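Local coordinates for malonyl-CoA-[acyl-carrier-protein] transacylase (Coxiella burnetii, PDB 3TQE) that probably transfers the malonyl group from malonyl-CoA to holo-acyl carrier protein, supplying malonyl-ACP for fatty acid synthesis, at residues L23-P31 with P300-L308. Numbering follows the deposited sequence.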
ATOM      1  N   LEU A  23       9.581 -13.229  -2.537  1.00 16.29           N
ATOM      2  CA  LEU A  23       9.536 -13.660  -3.917  1.00 16.62           C
ATOM      3  C   LEU A  23      10.647 -14.618  -4.337  1.00 15.78           C
ATOM      4  O   LEU A  23      10.821 -14.864  -5.517  1.00 15.13           O
ATOM      5  CB  LEU A  23       9.465 -12.458  -4.886  1.00 16.96           C
ATOM      6  CG  LEU A  23       8.126 -11.752  -5.006  1.00 17.39           C
ATOM      7  CD1 LEU A  23       7.657 -11.130  -3.759  1.00 20.23           C
ATOM      8  CD2 LEU A  23       8.189 -10.735  -6.113  1.00 16.87           C
ATOM      9  N   ALA A  24      11.385 -15.200  -3.387  1.00 16.58           N
ATOM     10  CA  ALA A  24      12.471 -16.078  -3.786  1.00 16.97           C
ATOM     11  C   ALA A  24      11.985 -17.257  -4.641  1.00 16.45           C
ATOM     12  O   ALA A  24      12.561 -17.592  -5.677  1.00 17.17           O
ATOM     13  CB  ALA A  24      13.229 -16.582  -2.569  1.00 17.80           C
ATOM     14  N   GLU A  25      10.882 -17.857  -4.231  1.00 16.30           N
ATOM     15  CA  GLU A  25      10.343 -18.987  -4.982  1.00 16.20           C
ATOM     16  C   GLU A  25       9.869 -18.564  -6.354  1.00 15.15           C
ATOM     17  O   GLU A  25      10.232 -19.163  -7.360  1.00 14.98           O
ATOM     18  CB  GLU A  25       9.228 -19.643  -4.211  1.00 17.24           C
ATOM     19  CG  GLU A  25       8.655 -20.822  -4.929  1.00 19.00           C
ATOM     20  CD  GLU A  25       7.684 -21.621  -4.088  1.00 20.99           C
ATOM     21  OE1 GLU A  25       7.437 -21.271  -2.905  1.00 22.26           O
ATOM     22  OE2 GLU A  25       7.195 -22.649  -4.615  1.00 24.59           O
ATOM     23  N   LEU A  26       9.067 -17.503  -6.408  1.00 14.69           N
ATOM     24  CA  LEU A  26       8.586 -17.041  -7.682  1.00 14.58           C
ATOM     25  C   LEU A  26       9.742 -16.636  -8.574  1.00 15.12           C
ATOM     26  O   LEU A  26       9.703 -16.814  -9.779  1.00 16.16           O
ATOM     27  CB  LEU A  26       7.629 -15.882  -7.473  1.00 15.51           C
ATOM     28  CG  LEU A  26       6.773 -15.544  -8.643  1.00 16.93           C
ATOM     29  CD1 LEU A  26       5.778 -16.669  -8.992  1.00 15.70           C
ATOM     30  CD2 LEU A  26       6.007 -14.260  -8.299  1.00 20.18           C
ATOM     31  N   GLY A  27      10.781 -16.076  -7.973  1.00 15.00           N
ATOM     32  CA  GLY A  27      11.976 -15.698  -8.720  1.00 16.41           C
ATOM     33  C   GLY A  27      12.732 -16.855  -9.348  1.00 17.16           C
ATOM     34  O   GLY A  27      13.358 -16.699 -10.393  1.00 19.03           O
ATOM     35  N   LEU A  28      12.666 -18.016  -8.716  1.00 15.91           N
ATOM     36  CA  LEU A  28      13.215 -19.217  -9.323  1.00 16.65           C
ATOM     37  C   LEU A  28      12.349 -19.717 -10.461  1.00 16.43           C
ATOM     38  O   LEU A  28      12.829 -20.199 -11.474  1.00 18.42           O
ATOM     39  CB  LEU A  28      13.344 -20.303  -8.272  1.00 18.50           C
ATOM     40  CG  LEU A  28      14.360 -20.098  -7.188  1.00 22.60           C
ATOM     41  CD1 LEU A  28      14.164 -21.146  -6.090  1.00 25.06           C
ATOM     42  CD2 LEU A  28      15.756 -20.170  -7.790  1.00 26.26           C
ATOM     43  N   GLN A  29      11.048 -19.611 -10.282  1.00 14.73           N
ATOM     44  CA  GLN A  29      10.092 -20.163 -11.214  1.00 14.66           C
ATOM     45  C   GLN A  29       9.875 -19.358 -12.455  1.00 14.38           C
ATOM     46  O   GLN A  29       9.596 -19.905 -13.513  1.00 15.45           O
ATOM     47  CB  GLN A  29       8.749 -20.307 -10.507  1.00 13.85           C
ATOM     48  CG  GLN A  29       8.738 -21.273  -9.371  1.00 13.40           C
ATOM     49  CD  GLN A  29       7.397 -21.382  -8.684  1.00 14.42           C
ATOM     50  OE1 GLN A  29       7.026 -22.474  -8.177  1.00 18.49           O
ATOM     51  NE2 GLN A  29       6.675 -20.279  -8.624  1.00 13.59           N
ATOM     52  N   GLN A  30       9.912 -18.037 -12.300  1.00 14.50           N
ATOM     53  CA  GLN A  30       9.500 -17.133 -13.363  1.00 14.64           C
ATOM     54  C   GLN A  30      10.569 -16.093 -13.660  1.00 15.70           C
ATOM     55  O   GLN A  30      10.775 -15.175 -12.872  1.00 15.86           O
ATOM     56  CB  GLN A  30       8.231 -16.426 -12.921  1.00 14.87           C
ATOM     57  CG  GLN A  30       7.064 -17.319 -12.687  1.00 15.68           C
ATOM     58  CD  GLN A  30       6.660 -18.109 -13.918  1.00 17.07           C
ATOM     59  OE1 GLN A  30       6.882 -17.681 -15.056  1.00 19.14           O
ATOM     60  NE2 GLN A  30       6.018 -19.269 -13.697  1.00 17.15           N
ATOM     61  N   PRO A  31      11.222 -16.201 -14.822  1.00 16.95           N
ATOM     62  CA  PRO A  31      12.231 -15.272 -15.263  1.00 17.16           C
ATOM     63  C   PRO A  31      11.782 -13.819 -15.248  1.00 15.81           C
ATOM     64  O   PRO A  31      12.596 -12.942 -15.046  1.00 16.36           O
ATOM     65  CB  PRO A  31      12.522 -15.731 -16.683  1.00 18.59           C
ATOM     66  CG  PRO A  31      12.277 -17.192 -16.629  1.00 19.34           C
ATOM     67  CD  PRO A  31      11.155 -17.377 -15.709  1.00 17.92           C
ATOM     68  N   PRO A 300      -3.815 -15.367  -2.537  1.00 15.47           N
ATOM     69  CA  PRO A 300      -2.425 -15.011  -2.650  1.00 15.38           C
ATOM     70  C   PRO A 300      -1.860 -15.369  -4.011  1.00 14.75           C
ATOM     71  O   PRO A 300      -2.365 -16.264  -4.702  1.00 15.65           O
ATOM     72  CB  PRO A 300      -1.767 -15.869  -1.585  1.00 16.74           C
ATOM     73  CG  PRO A 300      -2.570 -17.045  -1.524  1.00 17.20           C
ATOM     74  CD  PRO A 300      -3.990 -16.630  -1.816  1.00 16.67           C
ATOM     75  N   LEU A 301      -0.795 -14.687  -4.385  1.00 14.48           N
ATOM     76  CA  LEU A 301      -0.215 -14.816  -5.713  1.00 13.83           C
ATOM     77  C   LEU A 301       1.296 -14.993  -5.681  1.00 14.51           C
ATOM     78  O   LEU A 301       1.987 -14.576  -6.600  1.00 15.75           O
ATOM     79  CB  LEU A 301      -0.563 -13.593  -6.538  1.00 13.82           C
ATOM     80  CG  LEU A 301      -2.039 -13.358  -6.848  1.00 13.88           C
ATOM     81  CD1 LEU A 301      -2.145 -12.083  -7.670  1.00 16.57           C
ATOM     82  CD2 LEU A 301      -2.676 -14.535  -7.585  1.00 15.20           C
ATOM     83  N   THR A 302       1.811 -15.594  -4.628  1.00 15.27           N
ATOM     84  CA  THR A 302       3.243 -15.555  -4.393  1.00 16.38           C
ATOM     85  C   THR A 302       4.019 -16.756  -4.935  1.00 16.70           C
ATOM     86  O   THR A 302       5.234 -16.836  -4.764  1.00 18.43           O
ATOM     87  CB  THR A 302       3.510 -15.380  -2.921  1.00 17.61           C
ATOM     88  OG1 THR A 302       2.717 -16.320  -2.195  1.00 21.33           O
ATOM     89  CG2 THR A 302       3.177 -13.954  -2.479  1.00 20.01           C
ATOM     90  N   THR A 303       3.331 -17.663  -5.617  1.00 15.40           N
ATOM     91  CA  THR A 303       3.986 -18.740  -6.347  1.00 15.74           C
ATOM     92  C   THR A 303       3.216 -19.038  -7.603  1.00 15.14           C
ATOM     93  O   THR A 303       2.066 -18.636  -7.749  1.00 14.53           O
ATOM     94  CB  THR A 303       4.051 -20.048  -5.539  1.00 16.85           C
ATOM     95  OG1 THR A 303       2.726 -20.603  -5.436  1.00 17.68           O
ATOM     96  CG2 THR A 303       4.641 -19.855  -4.150  1.00 19.87           C
ATOM     97  N   THR A 304       3.852 -19.750  -8.514  1.00 14.33           N
ATOM     98  CA  THR A 304       3.230 -20.099  -9.769  1.00 14.88           C
ATOM     99  C   THR A 304       1.975 -20.899  -9.490  1.00 14.64           C
ATOM    100  O   THR A 304       0.945 -20.654 -10.109  1.00 15.05           O
ATOM    101  CB  THR A 304       4.196 -20.871 -10.678  1.00 15.11           C
ATOM    102  OG1 THR A 304       5.274 -20.005 -10.999  1.00 15.36           O
ATOM    103  CG2 THR A 304       3.524 -21.323 -11.940  1.00 17.14           C
ATOM    104  N   GLU A 305       2.045 -21.855  -8.572  1.00 15.68           N
ATOM    105  CA  GLU A 305       0.867 -22.688  -8.279  1.00 17.00           C
ATOM    106  C   GLU A 305      -0.280 -21.835  -7.744  1.00 16.02           C
ATOM    107  O   GLU A 305      -1.424 -22.012  -8.142  1.00 15.79           O
ATOM    108  CB  GLU A 305       1.202 -23.799  -7.274  1.00 18.78           C
ATOM    109  CG  GLU A 305       0.069 -24.822  -7.014  1.00 25.70           C
ATOM    110  CD  GLU A 305       0.529 -26.230  -6.490  1.00 34.86           C
ATOM    111  OE1 GLU A 305       1.269 -26.342  -5.451  1.00 39.65           O
ATOM    112  OE2 GLU A 305       0.107 -27.256  -7.109  1.00 40.64           O
ATOM    113  N   LEU A 306       0.024 -20.885  -6.870  1.00 14.99           N
ATOM    114  CA  LEU A 306      -1.010 -20.029  -6.319  1.00 14.65           C
ATOM    115  C   LEU A 306      -1.622 -19.158  -7.397  1.00 13.83           C
ATOM    116  O   LEU A 306      -2.832 -18.965  -7.420  1.00 13.55           O
ATOM    117  CB  LEU A 306      -0.449 -19.188  -5.193  1.00 14.74           C
ATOM    118  CG  LEU A 306      -0.128 -19.963  -3.928  1.00 16.05           C
ATOM    119  CD1 LEU A 306       0.632 -19.073  -2.986  1.00 18.13           C
ATOM    120  CD2 LEU A 306      -1.340 -20.542  -3.256  1.00 19.33           C
ATOM    121  N   ILE A 307      -0.801 -18.643  -8.295  1.00 13.44           N
ATOM    122  CA  ILE A 307      -1.297 -17.824  -9.387  1.00 13.12           C
ATOM    123  C   ILE A 307      -2.223 -18.648 -10.268  1.00 13.50           C
ATOM    124  O   ILE A 307      -3.315 -18.212 -10.616  1.00 14.10           O
ATOM    125  CB  ILE A 307      -0.157 -17.203 -10.207  1.00 13.30           C
ATOM    126  CG1 ILE A 307       0.538 -16.137  -9.350  1.00 14.05           C
ATOM    127  CG2 ILE A 307      -0.680 -16.649 -11.524  1.00 15.56           C
ATOM    128  CD1 ILE A 307       1.849 -15.671  -9.902  1.00 15.04           C
ATOM    129  N   LEU A 308      -1.790 -19.845 -10.637  1.00 14.41           N
ATOM    130  CA  LEU A 308      -2.618 -20.677 -11.498  1.00 15.68           C
ATOM    131  C   LEU A 308      -3.910 -21.069 -10.814  1.00 15.67           C
ATOM    132  O   LEU A 308      -4.948 -21.080 -11.450  1.00 17.21           O
ATOM    133  CB  LEU A 308      -1.839 -21.906 -11.943  1.00 16.20           C
ATOM    134  CG  LEU A 308      -0.695 -21.593 -12.912  1.00 17.42           C
ATOM    135  CD1 LEU A 308       0.166 -22.829 -13.042  1.00 19.56           C
ATOM    136  CD2 LEU A 308      -1.165 -21.128 -14.269  1.00 19.72           C
TER
HETATM  137  O   HOH W   1       7.774 -16.376  -4.037  1.00 18.34           O
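Glu25, in the first turn of helix 24-29, reaches out with a fully extended side chain and sets its carboxylate against the methyl of Thr303, OE1 lying 3.4 Å from CG2. Leu26 follows, at the closest approach of the two backbones. Its CG stands anti to the backbone N (chi1 -164°), which carries CD1 over the backbone at the start of helix 304-313, 3.7 Å from Thr304 N, and on to Ile307, whose CD1 it meets at 4.2 Å. Cys80 of helix 63-83 touches both of these side chains, closing the apolar side of the junction. Leu26 N lies in the first turn, and a water accepts from it and donates to Thr302 O, tying the two backbones together. Gln29 crosses Thr304 at a slant, bringing CB to 3.5 Å from OG1. From the end of the helix Gln30 bends at chi2 (-60°) and approaches Thr304 at about a right angle; its NE2 donates to OG1 over 2.9 Å in a nearly straight bond (170°) that lies close to the amide plane. Thr303 itself turns OG1 back to accept from Leu306 N at 3.1 Å. The two short helix segments run nearly perpendicular, and the contact, away from the active site, joins an early helix of the acyltransferase domain to the threonine N-cap of the helix that follows edge strand 297-300 of its parallel sheet.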